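Local coordinates for protein UDP-N-acetylglucosamine 2-epimerase (Listeria monocytogenes, PDB 3OT5) that probably interconverts UDP-N-acetylglucosamine and UDP-N-acetylmannosamine by inverting the configuration of the sugar at C2, at residues 108-113 with 137-142; 31-36 with 104-109. One frame throughout, in Å; residues are numbered along the deposited sequence.

Contact 1 of 2, residues 108-113 with 137-142; sequences EVIAAE and QQKMLG
Ile110 and Ala111 pack against Gln137 and Lys139 in a small, partly buried van der Waals contact. It joins the last turns of helix 95-113 to the turn between helix 125-136 and strand 140-144. No hydrogen bond links the two segments. On the helix side, Ile110 does most of the touching, through its CG2 branch. Rotation about CA-CB (chi1 -67°) sets CG1 beside the backbone N of Ile110 and leaves CG2 anti to that N, where it meets Gln137 and Lys139. Ile110 CG2 lies 3.5 Å from Gln137 CB and 3.6 Å from Gln137 CG, and the two side chains lie alongside and run opposite ways. The same methyl meets the aliphatic part of the lysine, with Ile110 CG2 3.7 Å from Lys139 CD. The turn is a Schellman motif that ends helix 125-136. Gln138 is its C-prime residue, with positive phi, and the Lys139 N is paired with Thr134 O. The chain then enters strand 140-144 of the Rossmann-like parallel sheet. Gln137 bends at chi2 (-64°), which lays its amide over Ala111: Gln137 OE1 is 3.7 Å from both Ala111 CA and Ala111 CB. Gln137 NE2 is probably hydrogen-bonded to Asn107 OD1, one turn earlier on the same helix as Ala111. The lysine curls back, and its NZ is hydrogen-bonded to Asn114 OD1, just past helix 95-113.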
ATOM      1  N   GLU A 108      24.486  -2.398 -14.415  1.00 47.27           N
ATOM      2  CA  GLU A 108      24.806  -1.737 -15.681  1.00 50.03           C
ATOM      3  C   GLU A 108      24.097  -0.390 -15.812  1.00 49.54           C
ATOM      4  O   GLU A 108      24.698   0.589 -16.233  1.00 48.21           O
ATOM      5  CB  GLU A 108      24.438  -2.650 -16.845  1.00 51.64           C
ATOM      6  CG  GLU A 108      24.849  -2.134 -18.222  1.00 60.34           C
ATOM      7  CD  GLU A 108      24.527  -3.113 -19.335  1.00 65.08           C
ATOM      8  OE1 GLU A 108      23.963  -4.191 -19.044  1.00 68.86           O
ATOM      9  OE2 GLU A 108      24.847  -2.814 -20.504  1.00 75.52           O
ATOM     10  N   VAL A 109      22.821  -0.332 -15.436  1.00 48.15           N
ATOM     11  CA  VAL A 109      22.079   0.921 -15.537  1.00 47.34           C
ATOM     12  C   VAL A 109      22.689   1.983 -14.631  1.00 45.67           C
ATOM     13  O   VAL A 109      22.860   3.129 -15.050  1.00 44.73           O
ATOM     14  CB  VAL A 109      20.579   0.731 -15.222  1.00 47.13           C
ATOM     15  CG1 VAL A 109      19.866   2.079 -15.148  1.00 48.75           C
ATOM     16  CG2 VAL A 109      19.943  -0.150 -16.277  1.00 48.50           C
ATOM     17  N   ILE A 110      23.029   1.597 -13.402  1.00 43.79           N
ATOM     18  CA  ILE A 110      23.618   2.525 -12.444  1.00 44.12           C
ATOM     19  C   ILE A 110      24.999   3.004 -12.893  1.00 46.91           C
ATOM     20  O   ILE A 110      25.289   4.201 -12.855  1.00 48.40           O
ATOM     21  CB  ILE A 110      23.706   1.902 -11.053  1.00 43.28           C
ATOM     22  CG1 ILE A 110      22.293   1.681 -10.494  1.00 42.26           C
ATOM     23  CG2 ILE A 110      24.488   2.796 -10.127  1.00 42.82           C
ATOM     24  CD1 ILE A 110      22.253   0.930  -9.207  1.00 39.05           C
ATOM     25  N   ALA A 111      25.839   2.075 -13.334  1.00 47.60           N
ATOM     26  CA  ALA A 111      27.188   2.405 -13.802  1.00 49.99           C
ATOM     27  C   ALA A 111      27.163   3.475 -14.888  1.00 52.66           C
ATOM     28  O   ALA A 111      27.987   4.390 -14.879  1.00 54.03           O
ATOM     29  CB  ALA A 111      27.909   1.147 -14.325  1.00 48.36           C
ATOM     30  N   ALA A 112      26.212   3.348 -15.812  1.00 53.57           N
ATOM     31  CA  ALA A 112      26.070   4.281 -16.922  1.00 55.47           C
ATOM     32  C   ALA A 112      25.428   5.616 -16.507  1.00 55.46           C
ATOM     33  O   ALA A 112      25.996   6.681 -16.750  1.00 58.47           O
ATOM     34  CB  ALA A 112      25.260   3.634 -18.039  1.00 55.71           C
ATOM     35  N   GLU A 113      24.253   5.551 -15.887  1.00 52.39           N
ATOM     36  CA  GLU A 113      23.519   6.753 -15.467  1.00 51.77           C
ATOM     37  C   GLU A 113      24.216   7.561 -14.373  1.00 50.75           C
ATOM     38  O   GLU A 113      24.057   8.793 -14.308  1.00 51.88           O
ATOM     39  CB  GLU A 113      22.105   6.371 -15.003  1.00 50.67           C
ATOM     40  CG  GLU A 113      21.220   5.789 -16.116  1.00 53.09           C
ATOM     41  CD  GLU A 113      20.863   6.803 -17.204  1.00 59.69           C
ATOM     42  OE1 GLU A 113      20.523   7.969 -16.875  1.00 60.07           O
ATOM     43  OE2 GLU A 113      20.885   6.419 -18.392  1.00 63.67           O
ATOM     44  N   GLN A 137      27.974  -0.443  -6.851  1.00 40.37           N
ATOM     45  CA  GLN A 137      28.335   0.772  -7.594  1.00 41.24           C
ATOM     46  C   GLN A 137      28.684   1.935  -6.686  1.00 42.00           C
ATOM     47  O   GLN A 137      28.914   3.046  -7.154  1.00 44.17           O
ATOM     48  CB  GLN A 137      27.188   1.178  -8.517  1.00 41.45           C
ATOM     49  CG  GLN A 137      26.985   0.200  -9.608  1.00 40.94           C
ATOM     50  CD  GLN A 137      28.169   0.130 -10.501  1.00 42.22           C
ATOM     51  OE1 GLN A 137      28.814   1.145 -10.770  1.00 45.81           O
ATOM     52  NE2 GLN A 137      28.465  -1.064 -11.000  1.00 43.49           N
ATOM     53  N   GLN A 138      28.741   1.666  -5.392  1.00 42.02           N
ATOM     54  CA  GLN A 138      29.046   2.670  -4.387  1.00 43.41           C
ATOM     55  C   GLN A 138      28.220   3.956  -4.508  1.00 43.64           C
ATOM     56  O   GLN A 138      28.760   5.065  -4.426  1.00 44.99           O
ATOM     57  CB  GLN A 138      30.536   2.953  -4.353  1.00 45.07           C
ATOM     58  CG  GLN A 138      31.333   1.722  -3.970  1.00 47.08           C
ATOM     59  CD  GLN A 138      32.799   2.008  -3.781  1.00 51.40           C
ATOM     60  OE1 GLN A 138      33.362   2.912  -4.406  1.00 54.77           O
ATOM     61  NE2 GLN A 138      33.436   1.231  -2.912  1.00 53.28           N
ATOM     62  N   LYS A 139      26.910   3.783  -4.703  1.00 42.37           N
ATOM     63  CA  LYS A 139      25.961   4.893  -4.773  1.00 42.95           C
ATOM     64  C   LYS A 139      25.150   4.877  -3.498  1.00 42.20           C
ATOM     65  O   LYS A 139      24.955   3.824  -2.882  1.00 40.92           O
ATOM     66  CB  LYS A 139      24.966   4.754  -5.924  1.00 43.89           C
ATOM     67  CG  LYS A 139      25.337   5.216  -7.314  1.00 48.23           C
ATOM     68  CD  LYS A 139      26.647   4.741  -7.809  1.00 55.84           C
ATOM     69  CE  LYS A 139      27.744   5.735  -7.518  1.00 58.67           C
ATOM     70  NZ  LYS A 139      27.559   6.940  -8.374  1.00 64.49           N
ATOM     71  N   MET A 140      24.642   6.038  -3.119  1.00 41.74           N
ATOM     72  CA  MET A 140      23.837   6.110  -1.938  1.00 43.11           C
ATOM     73  C   MET A 140      22.524   5.364  -2.213  1.00 40.54           C
ATOM     74  O   MET A 140      21.954   5.452  -3.309  1.00 40.27           O
ATOM     75  CB  MET A 140      23.592   7.555  -1.550  1.00 45.06           C
ATOM     76  CG  MET A 140      22.882   7.682  -0.243  1.00 49.05           C
ATOM     77  SD  MET A 140      22.758   9.384   0.239  1.00 55.47           S
ATOM     78  CE  MET A 140      21.903   9.228   1.814  1.00 56.89           C
ATOM     79  N   LEU A 141      22.085   4.598  -1.222  1.00 38.53           N
ATOM     80  CA  LEU A 141      20.875   3.800  -1.315  1.00 37.59           C
ATOM     81  C   LEU A 141      19.821   4.291  -0.341  1.00 36.47           C
ATOM     82  O   LEU A 141      20.057   4.377   0.864  1.00 37.83           O
ATOM     83  CB  LEU A 141      21.186   2.325  -1.015  1.00 36.26           C
ATOM     84  CG  LEU A 141      20.009   1.352  -1.135  1.00 34.72           C
ATOM     85  CD1 LEU A 141      19.377   1.423  -2.516  1.00 30.72           C
ATOM     86  CD2 LEU A 141      20.458  -0.075  -0.833  1.00 34.56           C
ATOM     87  N   GLY A 142      18.654   4.612  -0.877  1.00 35.66           N
ATOM     88  CA  GLY A 142      17.544   5.069  -0.070  1.00 35.86           C
ATOM     89  C   GLY A 142      16.500   3.969  -0.101  1.00 34.74           C
ATOM     90  O   GLY A 142      16.204   3.416  -1.171  1.00 31.98           O
TER

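Contact 2 of 2, residues 31-36 with 104-109; sequences MSIFGT and NGINEV
Met31 and Ile33 of strand 28-34 face Val109 and Ile106 of helix 95-113, and all four side chains are buried. The packed part consists of two apolar meetings. Ile33 and Ile106 meet end to end, with Ile33 CD1 3.9 Å from Ile106 CG2 and 4.1 Å from Ile106 CD1. Ile33 is extended at chi2 (178°), which carries its CD1 out to the helix. Met31 comes in at a slant to Val109. The methionine runs straight out to its sulfur, and the bend at chi3 (-64°) turns its terminal methyl onto the valine: Met31 CE is 3.9 Å from Val109 CG1. Met31 SD follows at 4.1 Å from Val109 CG1. This is helix-on-sheet packing in a Rossmann-like α/β domain, where alternate strand residues turn to one face. Ser32 and Phe34 lie on the other face, against helix 37-51. The backbones stay well apart, with Ile33 CA 9.0 Å from Ile106 CA, and side chains bridge the space. Val62 of the adjoining strand 57-63 touches Met31, Ile106 and Val109. Ala130 of helix 125-136 touches both isoleucines. The packing gives way on the outer, solvent side of helix 95-113, where Asn104 and Glu108 are exposed and make no contact with the strand.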
ATOM      1  N   MET A  31      17.497   7.991  -8.908  1.00 41.01           N
ATOM      2  CA  MET A  31      17.047   6.894  -9.724  1.00 40.22           C
ATOM      3  C   MET A  31      16.067   6.099  -8.896  1.00 39.88           C
ATOM      4  O   MET A  31      16.443   5.529  -7.894  1.00 38.99           O
ATOM      5  CB  MET A  31      18.228   6.008 -10.130  1.00 39.60           C
ATOM      6  CG  MET A  31      17.824   4.814 -10.933  1.00 38.09           C
ATOM      7  SD  MET A  31      19.215   3.818 -11.454  1.00 40.71           S
ATOM      8  CE  MET A  31      20.067   4.979 -12.521  1.00 35.99           C
ATOM      9  N   SER A  32      14.810   6.076  -9.323  1.00 41.19           N
ATOM     10  CA  SER A  32      13.762   5.349  -8.619  1.00 41.49           C
ATOM     11  C   SER A  32      13.485   4.067  -9.356  1.00 42.69           C
ATOM     12  O   SER A  32      13.177   4.074 -10.552  1.00 43.07           O
ATOM     13  CB  SER A  32      12.501   6.195  -8.515  1.00 40.92           C
ATOM     14  OG  SER A  32      12.780   7.362  -7.758  1.00 42.77           O
ATOM     15  N   ILE A  33      13.612   2.960  -8.643  1.00 43.76           N
ATOM     16  CA  ILE A  33      13.406   1.669  -9.239  1.00 47.00           C
ATOM     17  C   ILE A  33      12.131   1.018  -8.754  1.00 48.67           C
ATOM     18  O   ILE A  33      11.887   0.934  -7.549  1.00 49.21           O
ATOM     19  CB  ILE A  33      14.555   0.715  -8.869  1.00 47.80           C
ATOM     20  CG1 ILE A  33      15.903   1.324  -9.241  1.00 48.91           C
ATOM     21  CG2 ILE A  33      14.373  -0.631  -9.560  1.00 50.95           C
ATOM     22  CD1 ILE A  33      17.070   0.463  -8.862  1.00 53.16           C
ATOM     23  N   PHE A  34      11.297   0.591  -9.689  1.00 50.57           N
ATOM     24  CA  PHE A  34      10.101  -0.165  -9.321  1.00 52.79           C
ATOM     25  C   PHE A  34       9.845  -1.298 -10.312  1.00 52.45           C
ATOM     26  O   PHE A  34      10.051  -1.158 -11.520  1.00 52.97           O
ATOM     27  CB  PHE A  34       8.869   0.702  -8.988  1.00 54.46           C
ATOM     28  CG  PHE A  34       8.645   1.876  -9.893  1.00 56.05           C
ATOM     29  CD1 PHE A  34       7.850   1.771 -11.006  1.00 60.58           C
ATOM     30  CD2 PHE A  34       9.169   3.117  -9.562  1.00 58.99           C
ATOM     31  CE1 PHE A  34       7.612   2.867 -11.801  1.00 62.01           C
ATOM     32  CE2 PHE A  34       8.941   4.211 -10.341  1.00 60.62           C
ATOM     33  CZ  PHE A  34       8.159   4.090 -11.470  1.00 64.58           C
ATOM     34  N   GLY A  35       9.440  -2.435  -9.764  1.00 52.13           N
ATOM     35  CA  GLY A  35       9.218  -3.632 -10.555  1.00 54.28           C
ATOM     36  C   GLY A  35       7.867  -4.301 -10.501  1.00 55.17           C
ATOM     37  O   GLY A  35       7.701  -5.339 -11.116  1.00 59.58           O
ATOM     38  N   THR A  36       6.914  -3.750  -9.751  1.00 53.73           N
ATOM     39  CA  THR A  36       5.565  -4.321  -9.688  1.00 54.90           C
ATOM     40  C   THR A  36       4.553  -3.184  -9.699  1.00 55.02           C
ATOM     41  O   THR A  36       4.919  -2.028  -9.492  1.00 52.95           O
ATOM     42  CB  THR A  36       5.333  -5.212  -8.443  1.00 55.23           C
ATOM     43  OG1 THR A  36       5.451  -4.430  -7.254  1.00 55.33           O
ATOM     44  CG2 THR A  36       6.325  -6.364  -8.398  1.00 54.90           C
ATOM     45  N   ASN A 104      22.442  -7.675 -12.174  1.00 41.15           N
ATOM     46  CA  ASN A 104      23.346  -7.397 -13.292  1.00 44.97           C
ATOM     47  C   ASN A 104      22.784  -6.297 -14.177  1.00 45.36           C
ATOM     48  O   ASN A 104      23.534  -5.457 -14.687  1.00 46.79           O
ATOM     49  CB  ASN A 104      23.616  -8.663 -14.098  1.00 46.58           C
ATOM     50  CG  ASN A 104      24.457  -9.658 -13.336  1.00 49.66           C
ATOM     51  OD1 ASN A 104      25.477  -9.298 -12.754  1.00 54.13           O
ATOM     52  ND2 ASN A 104      24.063 -10.926 -13.376  1.00 50.96           N
ATOM     53  N   GLY A 105      21.463  -6.294 -14.336  1.00 45.16           N
ATOM     54  CA  GLY A 105      20.782  -5.278 -15.134  1.00 45.52           C
ATOM     55  C   GLY A 105      20.945  -3.919 -14.483  1.00 44.25           C
ATOM     56  O   GLY A 105      21.406  -2.979 -15.111  1.00 46.09           O
ATOM     57  N   ILE A 106      20.573  -3.822 -13.212  1.00 42.56           N
ATOM     58  CA  ILE A 106      20.681  -2.571 -12.473  1.00 40.62           C
ATOM     59  C   ILE A 106      22.142  -2.134 -12.313  1.00 40.84           C
ATOM     60  O   ILE A 106      22.439  -0.953 -12.370  1.00 41.29           O
ATOM     61  CB  ILE A 106      19.989  -2.660 -11.117  1.00 38.55           C
ATOM     62  CG1 ILE A 106      18.486  -2.887 -11.321  1.00 39.67           C
ATOM     63  CG2 ILE A 106      20.206  -1.378 -10.334  1.00 39.94           C
ATOM     64  CD1 ILE A 106      17.818  -1.797 -12.180  1.00 42.12           C
ATOM     65  N   ASN A 107      23.051  -3.077 -12.107  1.00 41.80           N
ATOM     66  CA  ASN A 107      24.463  -2.731 -12.018  1.00 43.07           C
ATOM     67  C   ASN A 107      24.852  -1.901 -13.242  1.00 44.82           C
ATOM     68  O   ASN A 107      25.444  -0.829 -13.128  1.00 44.85           O
ATOM     69  CB  ASN A 107      25.324  -3.986 -11.997  1.00 44.08           C
ATOM     70  CG  ASN A 107      26.786  -3.681 -11.797  1.00 43.60           C
ATOM     71  OD1 ASN A 107      27.191  -3.244 -10.728  1.00 47.00           O
ATOM     72  ND2 ASN A 107      27.598  -3.968 -12.806  1.00 46.35           N
ATOM     73  N   GLU A 108      24.486  -2.398 -14.415  1.00 47.27           N
ATOM     74  CA  GLU A 108      24.806  -1.737 -15.681  1.00 50.03           C
ATOM     75  C   GLU A 108      24.097  -0.390 -15.812  1.00 49.54           C
ATOM     76  O   GLU A 108      24.698   0.589 -16.233  1.00 48.21           O
ATOM     77  CB  GLU A 108      24.438  -2.650 -16.845  1.00 51.64           C
ATOM     78  CG  GLU A 108      24.849  -2.134 -18.222  1.00 60.34           C
ATOM     79  CD  GLU A 108      24.527  -3.113 -19.335  1.00 65.08           C
ATOM     80  OE1 GLU A 108      23.963  -4.191 -19.044  1.00 68.86           O
ATOM     81  OE2 GLU A 108      24.847  -2.814 -20.504  1.00 75.52           O
ATOM     82  N   VAL A 109      22.821  -0.332 -15.436  1.00 48.15           N
ATOM     83  CA  VAL A 109      22.079   0.921 -15.537  1.00 47.34           C
ATOM     84  C   VAL A 109      22.689   1.983 -14.631  1.00 45.67           C
ATOM     85  O   VAL A 109      22.860   3.129 -15.050  1.00 44.73           O
ATOM     86  CB  VAL A 109      20.579   0.731 -15.222  1.00 47.13           C
ATOM     87  CG1 VAL A 109      19.866   2.079 -15.148  1.00 48.75           C
ATOM     88  CG2 VAL A 109      19.943  -0.150 -16.277  1.00 48.50           C
TER

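How the contacts relate
From the N terminus, strand 28-34 comes first and holds one half of contact 2. The chain then passes through helix 37-51 and strand 57-63 before helix 95-113 closes that long loop. Contact 1 starts on the same helix, sharing Glu108 and Val109. It closes a shorter loop through strand 117-121 and helix 125-136 up to strand 140-144. The two loops thus follow one another, overlapping by two residues, and neither encloses the other. Helix 95-113 is tied to the sheet by contact 2 and to the neighbouring helix end by contact 1. The contacts also touch directly, with Glu113 CB packing 3.5 Å from Met31 CE.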